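UDP-glucose 6-dehydrogenase (Pyrobaculum islandicum, PDB 3VTF) probably catalyses the NAD-dependent, twofold oxidation of UDP-glucose to UDP-glucuronate in nucleotide-sugar biosynthesis. Local coordinates at residues His36-Gly39 against Phe40-Gly44; Gly246-Ala249 against Lys250-Val254; Met303-Ser306 against Lys307-Arg311. All blocks are in the same frame, centred on the assembly; numbering follows the deposited sequence.

Contact 1. Residues His36-Gly39 against Phe40-Gly44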
# COMPACT_ATOMS: atom_id res chain seq x y z
N HIS A 36 -5.02 -18.31 -21.12
CA HIS A 36 -4.07 -17.84 -22.18
C HIS A 36 -4.24 -18.60 -23.46
O HIS A 36 -4.11 -18.04 -24.56
CB HIS A 36 -2.64 -17.96 -21.68
CG HIS A 36 -2.27 -16.80 -20.74
ND1 HIS A 36 -2.73 -16.71 -19.46
CD2 HIS A 36 -1.57 -15.64 -20.99
CE1 HIS A 36 -2.32 -15.53 -18.92
NE2 HIS A 36 -1.60 -14.90 -19.86
N ALA A 37 -4.45 -19.90 -23.34
CA ALA A 37 -4.59 -20.72 -24.58
C ALA A 37 -5.78 -20.23 -25.39
O ALA A 37 -5.68 -20.04 -26.62
CB ALA A 37 -4.73 -22.19 -24.20
N VAL A 38 -6.91 -20.09 -24.73
CA VAL A 38 -8.12 -19.56 -25.40
C VAL A 38 -7.99 -18.13 -25.89
O VAL A 38 -8.37 -17.79 -27.05
CB VAL A 38 -9.35 -19.71 -24.44
CG1 VAL A 38 -10.55 -18.89 -24.96
CG2 VAL A 38 -9.71 -21.17 -24.26
N GLY A 39 -7.42 -17.28 -25.04
CA GLY A 39 -7.26 -15.87 -25.40
C GLY A 39 -6.29 -15.67 -26.57
O GLY A 39 -6.53 -14.79 -27.41
N PHE A 40 -5.15 -16.38 -26.58
CA PHE A 40 -4.21 -16.19 -27.66
C PHE A 40 -4.89 -16.64 -28.97
O PHE A 40 -4.69 -15.99 -30.02
CB PHE A 40 -2.91 -17.01 -27.45
CG PHE A 40 -1.94 -16.40 -26.43
CD1 PHE A 40 -1.67 -15.06 -26.45
CD2 PHE A 40 -1.23 -17.23 -25.54
CE1 PHE A 40 -0.72 -14.51 -25.56
CE2 PHE A 40 -0.35 -16.65 -24.62
CZ PHE A 40 -0.10 -15.31 -24.64
N ALA A 41 -5.64 -17.77 -28.91
CA ALA A 41 -6.34 -18.21 -30.14
C ALA A 41 -7.33 -17.14 -30.62
O ALA A 41 -7.41 -16.84 -31.84
CB ALA A 41 -7.06 -19.55 -29.91
N LEU A 42 -8.01 -16.48 -29.68
CA LEU A 42 -9.00 -15.47 -30.05
C LEU A 42 -8.33 -14.22 -30.48
O LEU A 42 -8.92 -13.46 -31.22
CB LEU A 42 -10.00 -15.17 -28.90
CG LEU A 42 -10.96 -16.33 -28.51
CD1 LEU A 42 -11.82 -15.90 -27.28
CD2 LEU A 42 -11.77 -16.77 -29.71
N LEU A 43 -7.09 -13.95 -30.02
CA LEU A 43 -6.34 -12.81 -30.54
C LEU A 43 -5.89 -13.03 -31.97
O LEU A 43 -5.48 -12.08 -32.61
CB LEU A 43 -5.08 -12.50 -29.69
CG LEU A 43 -5.34 -11.88 -28.33
CD1 LEU A 43 -3.97 -11.65 -27.63
CD2 LEU A 43 -6.14 -10.59 -28.48
N GLY A 44 -5.87 -14.27 -32.45
CA GLY A 44 -5.46 -14.45 -33.86
C GLY A 44 -4.24 -15.38 -34.00
O GLY A 44 -3.74 -15.54 -35.10
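Four successive i to i+4 backbone bonds join H36-G39 to F40-G44 along the last turns of one helix, the first running from F40 N to H36 O (2.8 Å, N-H...O angle 163°) and the fourth from L43 N to G39 O (2.8 Å). The helix then closes in a Schellman motif: G44 has positive phi, and its N bonds to A41 O at 3.1 Å and weakly to F40 O. A side chain at such backbone angles would press on the preceding carbonyl oxygen, which accounts for glycine there.

The main side-chain event is an offset edge-to-face pair, H36 turning its imidazole edge toward the F40 face with the planes at 63° and the centroids 5.7 Å apart. H36 CD2 makes the approach, 3.9 Å from F40 CZ. Four residues apart, the two share a flank of the helix, and in F40 CG lies opposite the carbonyl carbon (chi1 -77°), which leans the ring back toward H36. H36 ND1 is bonded to V32 O, one turn earlier, which would hold the rotation of the imidazole. With an alanine in place of F40, the H36 edge would probably lose the face it packs on and a gap would open beside F186. On another flank V38 and L42 lie side by side, CG1 of V38 4.0 Å from CD1 of L42.

Helix 31-43 is the connection of the beta-alpha-beta unit formed with strands 23-27 and 46-50, consistent with a Rossmann-type NAD-binding domain. A37, F40 and A41 rest on V47 of strand 46-50, V38 and L42 meet helix 72-81, and both rings meet F186 of helix 182-187 edge-to-face.

Contact 2. Residues Gly246-Ala249 against Lys250-Val254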
# COMPACT_ATOMS: atom_id res chain seq x y z
N GLY A 246 -8.08 -2.33 11.31
CA GLY A 246 -9.43 -2.77 11.67
C GLY A 246 -9.56 -3.32 13.09
O GLY A 246 -10.54 -3.04 13.80
N LEU A 247 -8.53 -4.05 13.54
CA LEU A 247 -8.58 -4.51 14.94
C LEU A 247 -8.66 -3.33 15.88
O LEU A 247 -9.33 -3.40 16.92
CB LEU A 247 -7.31 -5.39 15.23
CG LEU A 247 -7.27 -6.68 14.45
CD1 LEU A 247 -5.85 -7.37 14.61
CD2 LEU A 247 -8.38 -7.62 14.88
N LEU A 248 -7.91 -2.26 15.55
CA LEU A 248 -7.90 -1.06 16.29
C LEU A 248 -9.19 -0.28 16.19
O LEU A 248 -9.77 0.19 17.23
CB LEU A 248 -6.63 -0.19 15.96
CG LEU A 248 -6.61 1.25 16.53
CD1 LEU A 248 -6.63 1.19 18.09
CD2 LEU A 248 -5.28 1.89 16.15
N ALA A 249 -9.72 -0.17 14.97
CA ALA A 249 -10.99 0.54 14.77
C ALA A 249 -12.09 -0.14 15.62
O ALA A 249 -12.91 0.56 16.20
CB ALA A 249 -11.40 0.56 13.30
N LYS A 250 -12.12 -1.47 15.57
CA LYS A 250 -13.09 -2.29 16.31
C LYS A 250 -12.99 -1.94 17.85
O LYS A 250 -13.99 -1.67 18.48
CB LYS A 250 -12.84 -3.79 16.13
CG LYS A 250 -13.90 -4.69 16.84
CD LYS A 250 -13.60 -6.21 16.54
CE LYS A 250 -14.65 -7.11 17.24
NZ LYS A 250 -16.02 -6.70 16.79
N ARG A 251 -11.80 -1.90 18.42
CA ARG A 251 -11.65 -1.47 19.82
C ARG A 251 -12.15 -0.07 20.07
O ARG A 251 -12.61 0.26 21.17
CB ARG A 251 -10.21 -1.48 20.24
CG ARG A 251 -9.59 -2.83 20.14
CD ARG A 251 -10.19 -3.89 21.08
NE ARG A 251 -9.13 -4.88 21.31
CZ ARG A 251 -8.17 -4.69 22.21
NH1 ARG A 251 -8.25 -3.59 22.96
NH2 ARG A 251 -7.21 -5.59 22.39
N LEU A 252 -12.14 0.77 19.04
CA LEU A 252 -12.54 2.14 19.21
C LEU A 252 -14.03 2.28 18.99
O LEU A 252 -14.52 3.40 19.05
CB LEU A 252 -11.77 3.09 18.20
CG LEU A 252 -10.27 3.12 18.52
CD1 LEU A 252 -9.47 3.72 17.33
CD2 LEU A 252 -9.99 3.86 19.89
N GLY A 253 -14.68 1.22 18.55
CA GLY A 253 -16.13 1.27 18.17
C GLY A 253 -16.37 1.97 16.87
O GLY A 253 -17.40 2.58 16.70
N VAL A 254 -15.42 1.89 15.94
CA VAL A 254 -15.46 2.62 14.68
C VAL A 254 -15.58 1.68 13.47
O VAL A 254 -15.12 0.52 13.52
CB VAL A 254 -14.06 3.39 14.59
CG1 VAL A 254 -13.56 3.57 13.19
CG2 VAL A 254 -14.13 4.69 15.41
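A249 and V254 meet where helix 221-251 gives way to a turn: A249 CB lies 3.7 Å from V254 CG1, while V254 N bonds to A249 O at 2.9 Å. That N-H points almost straight at its acceptor (164°) but approaches from above the carbonyl plane. A249 O also takes a weak bond from L252 N, so one oxygen gathers two donors as the helical pattern ends. G253 has positive phi, which favours glycine, and its N bonds to K250 O at 3.0 Å; together these features form a Schellman motif.

The close-packed side consists of L248, A249, L252 and V254. L248 and L252 cross obliquely, with CD1 of L252 3.9 Å from CG of L248. In L248, CG stands opposite the backbone N (chi1 170°), carrying the branch forward along the helix to the leucine one turn on. L252 N bonds only weakly to L248 O, its N-H...O angle being 131°, just before G253 departs from helical angles.

By contrast, K250 and R251 touch the preceding turn chiefly through their first carbons and then lead away from it. K250 CB sits 3.4 Å from G246 O, and R251 CG 3.3 Å from L247 O. The lysine is extended until its last bend, which brings NZ into a salt bridge with E439 and a hydrogen bond to G440 O. The arginine lies on the exposed side, bent at chi2, with a weak bond from NH1 to L299 O of the second subunit.

L248, A249 and V254 pack on F292, L226 and E223 of the second subunit, whose R222 bonds to L252 O. Within the chain, L247 packs on Y315, M316 and Y319 of helix 304-328, and V254 on V259 of helix 256-264.

Contact 3. Residues Met303-Ser306 against Lys307-Arg311; sequences MAIS and KAVLR
K307 N bonds to M303 O (3.0 Å, N-H...O angle 166°), opening a run of four i to i+4 bonds that continues through A308 N to A304 O, V309 N to I305 O and L310 N to S306 O. The last is the longest of the four, at 3.3 Å. M303 occupies the N-cap position with phi 61°, and helical angles begin at A304; the carbonyl of M303 is thus the first acceptor of the series.

Side chains meet one another little here and mostly lie against backbone. I305 CG2 and V309 CG2 approach to a loose 4.4 Å, while V309 CG2 rests 3.2 Å from I305 O. K307 places CG opposite the carbonyl carbon (chi1 -73°), laying its aliphatic part back over the N-cap, with CG 3.4 Å from M303 O. A bend at chi3 then takes NZ to a salt bridge with E302, just before the cap. S306 OG belongs to the interface: it bonds to E244 OE2 of the second subunit, while OE1 of that glutamate accepts from I305 N. Two bonds therefore hold both oxygens of the carboxylate at the first turn of the helix, whose amino end would probably stabilise its negative charge.

V309 packs on A236 and L237 of helix 221-251, and S306 on F292 of helix 285-298. A304 meets R311 of the second subunit, and R311 in turn meets A304 of that subunit. The arrangement is the N-terminal turn of a helix built into the dimer interface of the central domain, an interface that, as in other UDP-glucose dehydrogenases, is largely helical.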
# COMPACT_ATOMS: atom_id res chain seq x y z
N MET A 303 12.97 -9.74 5.90
CA MET A 303 11.59 -9.80 5.32
C MET A 303 10.53 -9.46 6.41
O MET A 303 9.51 -10.10 6.48
CB MET A 303 11.28 -11.18 4.71
CG MET A 303 12.35 -11.63 3.69
SD MET A 303 12.70 -10.46 2.34
CE MET A 303 11.19 -10.56 1.36
N ALA A 304 10.81 -8.49 7.25
CA ALA A 304 9.98 -8.20 8.46
C ALA A 304 8.55 -7.79 8.08
O ALA A 304 7.56 -8.21 8.71
CB ALA A 304 10.64 -7.02 9.25
N ILE A 305 8.40 -6.96 7.03
CA ILE A 305 7.00 -6.58 6.67
C ILE A 305 6.24 -7.72 6.10
O ILE A 305 5.08 -7.99 6.50
CB ILE A 305 7.04 -5.38 5.67
CG1 ILE A 305 7.74 -4.18 6.38
CG2 ILE A 305 5.61 -4.97 5.25
CD1 ILE A 305 8.02 -2.94 5.42
N SER A 306 6.84 -8.44 5.15
CA SER A 306 6.15 -9.56 4.55
C SER A 306 5.74 -10.59 5.59
O SER A 306 4.67 -11.17 5.50
CB SER A 306 7.09 -10.22 3.45
OG SER A 306 7.44 -9.24 2.52
N LYS A 307 6.63 -10.87 6.58
CA LYS A 307 6.22 -11.80 7.70
C LYS A 307 5.03 -11.22 8.51
O LYS A 307 4.12 -11.94 8.85
CB LYS A 307 7.43 -12.02 8.65
CG LYS A 307 8.51 -12.96 7.95
CD LYS A 307 9.54 -13.52 8.98
CE LYS A 307 10.14 -12.40 9.80
NZ LYS A 307 11.29 -12.80 10.69
N ALA A 308 5.04 -9.93 8.75
CA ALA A 308 3.92 -9.30 9.49
C ALA A 308 2.64 -9.45 8.76
O ALA A 308 1.55 -9.77 9.38
CB ALA A 308 4.22 -7.84 9.91
N VAL A 309 2.74 -9.34 7.41
CA VAL A 309 1.56 -9.51 6.57
C VAL A 309 0.92 -10.82 6.81
O VAL A 309 -0.34 -10.95 6.92
CB VAL A 309 1.96 -9.37 5.05
CG1 VAL A 309 0.80 -9.76 4.20
CG2 VAL A 309 2.37 -7.93 4.84
N LEU A 310 1.75 -11.87 6.83
CA LEU A 310 1.22 -13.23 7.04
C LEU A 310 0.78 -13.47 8.50
O LEU A 310 -0.19 -14.19 8.73
CB LEU A 310 2.28 -14.31 6.68
CG LEU A 310 2.25 -14.94 5.29
CD1 LEU A 310 3.17 -16.19 5.20
CD2 LEU A 310 0.82 -15.28 4.82
N ARG A 311 1.50 -12.90 9.46
CA ARG A 311 1.05 -13.04 10.88
C ARG A 311 -0.40 -12.53 11.06
O ARG A 311 -1.26 -13.17 11.71
CB ARG A 311 1.99 -12.26 11.73
CG ARG A 311 1.60 -12.12 13.19
CD ARG A 311 2.57 -11.22 14.00
NE ARG A 311 1.92 -10.84 15.26
CZ ARG A 311 2.16 -11.48 16.40
NH1 ARG A 311 3.02 -12.48 16.37
NH2 ARG A 311 1.54 -11.15 17.55

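Overall arrangement
Contacts 1 and 3 are buried, whereas contact 2 is partly open to solvent. Contact 1 belongs to the NAD-binding domain and touches no other chain; contacts 2 and 3 lie in the central domain, both against the second subunit, with centres about 21 Å apart. Contact 1 is about 47 Å from contact 2 and 38 Å from contact 3, centre to centre, on the opposite side of the chain's centre. Helices 221-251 and 304-328 pack on each other at both central-domain contacts. Chemistry follows place: aromatic edges and faces in contact 1, leucines beside outward-reaching charges in contact 2, and a glutamate-bound helix start in contact 3. Contacts 1 and 2 finish helices with glycine; contact 3 begins one.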